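Long-range contact in twitching motility protein PilT (Aquifex aeolicus, PDB 2EYU), which probably hydrolyses ATP, as a P-loop motor of the type II/IV secretion family, to power the pilus retraction behind twitching motility: residues 179-191 and 215-227. The protein carries 1 engineered substitution. Sequence-based numbering, arbitrary orientation.
Engineered in segment 179-191: Gly-183 (natural residue Glu).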
loop_
_atom_site.group_PDB
_atom_site.type_symbol
_atom_site.label_atom_id
_atom_site.label_comp_id
_atom_site.label_asym_id
_atom_site.label_seq_id
_atom_site.Cartn_x
_atom_site.Cartn_y
_atom_site.Cartn_z
ATOM N N VAL A 179 -15.531 9.177 -3.316
ATOM C CA VAL A 179 -14.674 9.398 -2.150
ATOM C C VAL A 179 -13.800 8.164 -1.925
ATOM O O VAL A 179 -14.269 7.048 -2.147
ATOM C CB VAL A 179 -15.462 9.683 -0.871
ATOM C CG1 VAL A 179 -16.277 8.452 -0.500
ATOM C CG2 VAL A 179 -14.499 10.079 0.239
ATOM N N LEU A 180 -12.567 8.424 -1.488
ATOM C CA LEU A 180 -11.662 7.338 -1.134
ATOM C C LEU A 180 -11.941 6.837 0.272
ATOM O O LEU A 180 -11.863 7.649 1.208
ATOM C CB LEU A 180 -10.186 7.773 -1.199
ATOM C CG LEU A 180 -9.273 6.746 -1.871
ATOM C CD1 LEU A 180 -8.946 7.171 -3.299
ATOM C CD2 LEU A 180 -8.009 6.548 -1.048
ATOM N N ALA A 181 -12.220 5.553 0.361
ATOM C CA ALA A 181 -12.342 4.771 1.583
ATOM C C ALA A 181 -11.073 3.910 1.673
ATOM O O ALA A 181 -10.706 3.287 0.672
ATOM C CB ALA A 181 -13.615 3.949 1.591
ATOM N N TYR A 182 -10.424 3.945 2.828
ATOM C CA TYR A 182 -9.134 3.301 3.017
ATOM C C TYR A 182 -9.029 2.663 4.398
ATOM O O TYR A 182 -9.682 3.138 5.328
ATOM C CB TYR A 182 -7.977 4.304 2.888
ATOM C CG TYR A 182 -8.076 5.477 3.844
ATOM C CD1 TYR A 182 -7.500 5.490 5.101
ATOM C CD2 TYR A 182 -8.765 6.631 3.476
ATOM C CE1 TYR A 182 -7.620 6.588 5.928
ATOM C CE2 TYR A 182 -8.897 7.734 4.286
ATOM C CZ TYR A 182 -8.311 7.706 5.529
ATOM O OH TYR A 182 -8.421 8.789 6.371
ATOM N N GLY A 183 -8.182 1.647 4.454
ATOM C CA GLY A 183 -7.703 1.043 5.692
ATOM C C GLY A 183 -6.222 1.398 5.806
ATOM O O GLY A 183 -5.588 1.600 4.771
ATOM N N LEU A 184 -5.634 1.516 6.981
ATOM C CA LEU A 184 -4.212 1.942 6.975
ATOM C C LEU A 184 -3.494 1.272 8.141
ATOM O O LEU A 184 -3.971 1.277 9.280
ATOM C CB LEU A 184 -4.166 3.457 7.025
ATOM C CG LEU A 184 -2.861 4.226 7.164
ATOM C CD1 LEU A 184 -1.977 4.093 5.936
ATOM C CD2 LEU A 184 -3.140 5.704 7.425
ATOM N N LEU A 185 -2.335 0.698 7.867
ATOM C CA LEU A 185 -1.550 0.028 8.901
ATOM C C LEU A 185 -0.093 0.474 8.750
ATOM O O LEU A 185 0.609 0.039 7.835
ATOM C CB LEU A 185 -1.602 -1.487 8.806
ATOM C CG LEU A 185 -0.659 -2.264 9.728
ATOM C CD1 LEU A 185 -0.827 -1.824 11.176
ATOM C CD2 LEU A 185 -0.869 -3.766 9.630
ATOM N N ILE A 186 0.321 1.358 9.637
ATOM C CA ILE A 186 1.735 1.765 9.615
ATOM C C ILE A 186 2.328 1.318 10.944
ATOM O O ILE A 186 2.136 2.010 11.939
ATOM C CB ILE A 186 1.885 3.256 9.361
ATOM C CG1 ILE A 186 1.503 3.634 7.915
ATOM C CG2 ILE A 186 3.272 3.839 9.640
ATOM C CD1 ILE A 186 1.354 5.129 7.752
ATOM N N PRO A 187 3.015 0.185 10.861
ATOM C CA PRO A 187 3.416 -0.563 12.051
ATOM C C PRO A 187 4.176 0.395 12.971
ATOM O O PRO A 187 4.777 1.342 12.475
ATOM C CB PRO A 187 4.281 -1.687 11.520
ATOM C CG PRO A 187 3.937 -1.821 10.085
ATOM C CD PRO A 187 3.484 -0.465 9.623
ATOM N N ASN A 188 4.042 0.125 14.250
ATOM C CA ASN A 188 4.747 0.787 15.340
ATOM C C ASN A 188 5.403 -0.356 16.111
ATOM O O ASN A 188 5.269 -1.499 15.651
ATOM C CB ASN A 188 3.825 1.638 16.194
ATOM C CG ASN A 188 2.714 0.842 16.854
ATOM O OD1 ASN A 188 2.687 -0.386 16.788
ATOM N ND2 ASN A 188 1.784 1.522 17.502
ATOM N N THR A 189 6.091 -0.115 17.212
ATOM C CA THR A 189 6.815 -1.225 17.832
ATOM C C THR A 189 5.906 -2.389 18.214
ATOM O O THR A 189 6.311 -3.546 18.072
ATOM C CB THR A 189 7.571 -0.740 19.086
ATOM O OG1 THR A 189 8.869 -0.277 18.709
ATOM C CG2 THR A 189 7.752 -1.906 20.048
ATOM N N ALA A 190 4.701 -2.097 18.671
ATOM C CA ALA A 190 3.745 -3.079 19.162
ATOM C C ALA A 190 3.217 -4.004 18.075
ATOM O O ALA A 190 3.229 -5.213 18.312
ATOM C CB ALA A 190 2.572 -2.382 19.833
ATOM N N ILE A 191 2.767 -3.456 16.944
ATOM C CA ILE A 191 2.308 -4.285 15.821
ATOM C C ILE A 191 3.492 -4.980 15.163
ATOM O O ILE A 191 3.358 -6.087 14.673
ATOM C CB ILE A 191 1.529 -3.473 14.783
ATOM C CG1 ILE A 191 1.984 -2.022 14.633
ATOM C CG2 ILE A 191 0.026 -3.447 15.073
ATOM C CD1 ILE A 191 0.813 -1.052 14.739
ATOM N N GLY A 215 -1.609 6.670 13.163
ATOM C CA GLY A 215 -0.899 5.604 12.493
ATOM C C GLY A 215 -1.787 4.540 11.898
ATOM O O GLY A 215 -1.499 4.000 10.826
HETATM N N MSE A 216 -2.893 4.170 12.559
HETATM C CA MSE A 216 -3.662 3.031 12.053
HETATM C C MSE A 216 -5.127 3.373 11.870
HETATM O O MSE A 216 -5.715 4.229 12.521
HETATM C CB MSE A 216 -3.525 1.832 12.990
HETATM C CG MSE A 216 -2.172 1.138 12.968
HETATM SE SE MSE A 216 -1.773 0.330 11.252
HETATM C CE MSE A 216 -1.153 -1.289 12.097
ATOM N N GLN A 217 -5.794 2.680 10.945
ATOM C CA GLN A 217 -7.222 2.962 10.806
ATOM C C GLN A 217 -7.853 1.862 9.969
ATOM O O GLN A 217 -7.372 1.563 8.883
ATOM C CB GLN A 217 -7.479 4.346 10.205
ATOM C CG GLN A 217 -8.931 4.549 9.805
ATOM C CD GLN A 217 -9.439 5.961 9.986
ATOM O OE1 GLN A 217 -9.462 6.468 11.112
ATOM N NE2 GLN A 217 -9.865 6.591 8.889
ATOM N N THR A 218 -8.907 1.249 10.508
ATOM C CA THR A 218 -9.533 0.161 9.756
ATOM C C THR A 218 -10.410 0.758 8.662
ATOM O O THR A 218 -10.777 1.927 8.768
ATOM C CB THR A 218 -10.370 -0.716 10.698
ATOM O OG1 THR A 218 -9.492 -1.221 11.723
ATOM C CG2 THR A 218 -10.963 -1.927 10.003
HETATM N N MSE A 219 -10.754 -0.018 7.656
HETATM C CA MSE A 219 -11.659 0.403 6.580
HETATM C C MSE A 219 -13.042 0.728 7.119
HETATM O O MSE A 219 -13.632 1.762 6.786
HETATM C CB MSE A 219 -11.674 -0.755 5.587
HETATM C CG MSE A 219 -12.699 -0.694 4.477
HETATM SE SE MSE A 219 -12.280 0.699 3.222
HETATM C CE MSE A 219 -10.987 -0.382 2.281
ATOM N N ASN A 220 -13.553 -0.169 7.962
ATOM C CA ASN A 220 -14.854 -0.049 8.617
ATOM C C ASN A 220 -14.971 1.267 9.358
ATOM O O ASN A 220 -16.012 1.932 9.405
ATOM C CB ASN A 220 -15.059 -1.219 9.573
ATOM C CG ASN A 220 -15.819 -2.382 8.983
ATOM O OD1 ASN A 220 -15.955 -3.444 9.591
ATOM N ND2 ASN A 220 -16.335 -2.187 7.784
ATOM N N GLN A 221 -13.861 1.700 9.963
ATOM C CA GLN A 221 -13.917 3.003 10.628
ATOM C C GLN A 221 -14.041 4.151 9.629
ATOM O O GLN A 221 -14.820 5.103 9.784
ATOM C CB GLN A 221 -12.676 3.202 11.488
ATOM C CG GLN A 221 -12.361 2.131 12.529
ATOM C CD GLN A 221 -11.172 2.628 13.350
ATOM O OE1 GLN A 221 -10.067 2.092 13.287
ATOM N NE2 GLN A 221 -11.442 3.696 14.095
ATOM N N THR A 222 -13.233 4.062 8.578
ATOM C CA THR A 222 -13.191 5.079 7.535
ATOM C C THR A 222 -14.541 5.208 6.828
ATOM O O THR A 222 -14.978 6.307 6.491
ATOM C CB THR A 222 -12.105 4.782 6.489
ATOM O OG1 THR A 222 -10.795 4.757 7.076
ATOM C CG2 THR A 222 -12.104 5.910 5.463
ATOM N N LEU A 223 -15.215 4.090 6.588
ATOM C CA LEU A 223 -16.584 4.095 6.101
ATOM C C LEU A 223 -17.551 4.743 7.078
ATOM O O LEU A 223 -18.447 5.538 6.778
ATOM C CB LEU A 223 -17.037 2.647 5.843
ATOM C CG LEU A 223 -16.264 1.923 4.748
ATOM C CD1 LEU A 223 -16.520 0.422 4.801
ATOM C CD2 LEU A 223 -16.638 2.517 3.401
ATOM N N TYR A 224 -17.361 4.365 8.343
ATOM C CA TYR A 224 -18.170 4.967 9.400
ATOM C C TYR A 224 -18.035 6.479 9.378
ATOM O O TYR A 224 -19.054 7.187 9.320
ATOM C CB TYR A 224 -17.780 4.367 10.741
ATOM C CG TYR A 224 -18.543 4.840 11.957
ATOM C CD1 TYR A 224 -19.895 5.132 11.905
ATOM C CD2 TYR A 224 -17.893 4.988 13.173
ATOM C CE1 TYR A 224 -20.570 5.561 13.031
ATOM C CE2 TYR A 224 -18.559 5.415 14.306
ATOM C CZ TYR A 224 -19.903 5.702 14.228
ATOM O OH TYR A 224 -20.578 6.129 15.347
ATOM N N LYS A 225 -16.821 7.022 9.411
ATOM C CA LYS A 225 -16.703 8.487 9.433
ATOM C C LYS A 225 -17.163 9.131 8.137
ATOM O O LYS A 225 -17.774 10.204 8.161
ATOM C CB LYS A 225 -15.279 8.923 9.766
ATOM C CG LYS A 225 -14.180 7.921 9.478
ATOM C CD LYS A 225 -12.824 8.623 9.485
ATOM C CE LYS A 225 -12.676 9.507 8.260
ATOM N NZ LYS A 225 -12.514 10.948 8.602
ATOM N N LEU A 226 -16.910 8.525 6.982
ATOM C CA LEU A 226 -17.448 9.084 5.743
ATOM C C LEU A 226 -18.973 9.149 5.768
ATOM O O LEU A 226 -19.560 10.134 5.314
ATOM C CB LEU A 226 -17.017 8.256 4.530
ATOM C CG LEU A 226 -15.497 8.253 4.303
ATOM C CD1 LEU A 226 -15.111 7.574 3.000
ATOM C CD2 LEU A 226 -14.938 9.676 4.358
ATOM N N TYR A 227 -19.581 8.084 6.283
ATOM C CA TYR A 227 -21.035 8.022 6.403
ATOM C C TYR A 227 -21.519 9.100 7.369
ATOM O O TYR A 227 -22.511 9.770 7.077
ATOM C CB TYR A 227 -21.520 6.634 6.850
ATOM C CG TYR A 227 -22.984 6.597 7.249
ATOM C CD1 TYR A 227 -24.005 6.835 6.342
ATOM C CD2 TYR A 227 -23.357 6.331 8.561
ATOM C CE1 TYR A 227 -25.343 6.801 6.714
ATOM C CE2 TYR A 227 -24.680 6.297 8.944
ATOM C CZ TYR A 227 -25.672 6.533 8.020
ATOM O OH TYR A 227 -26.992 6.497 8.409
#
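The hydroxyl OG1 of Thr-222 is gripped from two directions: it gives its proton to Tyr-182 O at 2.6 Å, almost straight down the carbonyl bond, and accepts the side-chain amide NE2 of Gln-217 at 2.7 Å. This joint lies at the edge of the mixed sheet of a P-loop NTPase domain, where residues 216-217 add a short, weakly bonded antiparallel strand to 179-185 before the chain turns into helix 219-228. Strand 162-171 flanks 179-185 on its other side. Leu-184 and Gln-217 form a hydrogen-bonded pair: Leu-184 N reaches Gln-217 O at 2.6 Å, and Gln-217 N returns to Leu-184 O at 2.8 Å, in the carbonyl plane on a lone pair. Beyond this pair the helix replaces the strand as partner, and Thr-222 suits the change because its two branches do different work. With CG2 anti to the backbone N (OG1 chi1 -61°), the hydroxyl meets the Tyr-182 carbonyl while the methyl makes a CH-pi contact over the ring, CG2 lying 4.0 Å from its centroid. The Gln-217 amide, its plane only 15° from that of the ring, approaches the phenol obliquely, and Leu-13 and Pro-14 also touch Tyr-182. Gly-183, engineered in place of the natural Glu, brings its CA to 3.2 Å from Gln-217 O in a CA-H...O contact. Toward the start of the strand the contact becomes apolar. The small side chain of Ala-181 is consistent with the helix's close approach: its CB meets Leu-223 CD2 at 3.8 Å, and the bent chain of Met-219, a selenomethionine on the first turn, lays its selenium against the same CB. At the strand's first residue, the branched apolar side chains of Val-179 and Leu-226 meet tip to tip, both valine methyls 3.8 Å from Leu-226 CD1.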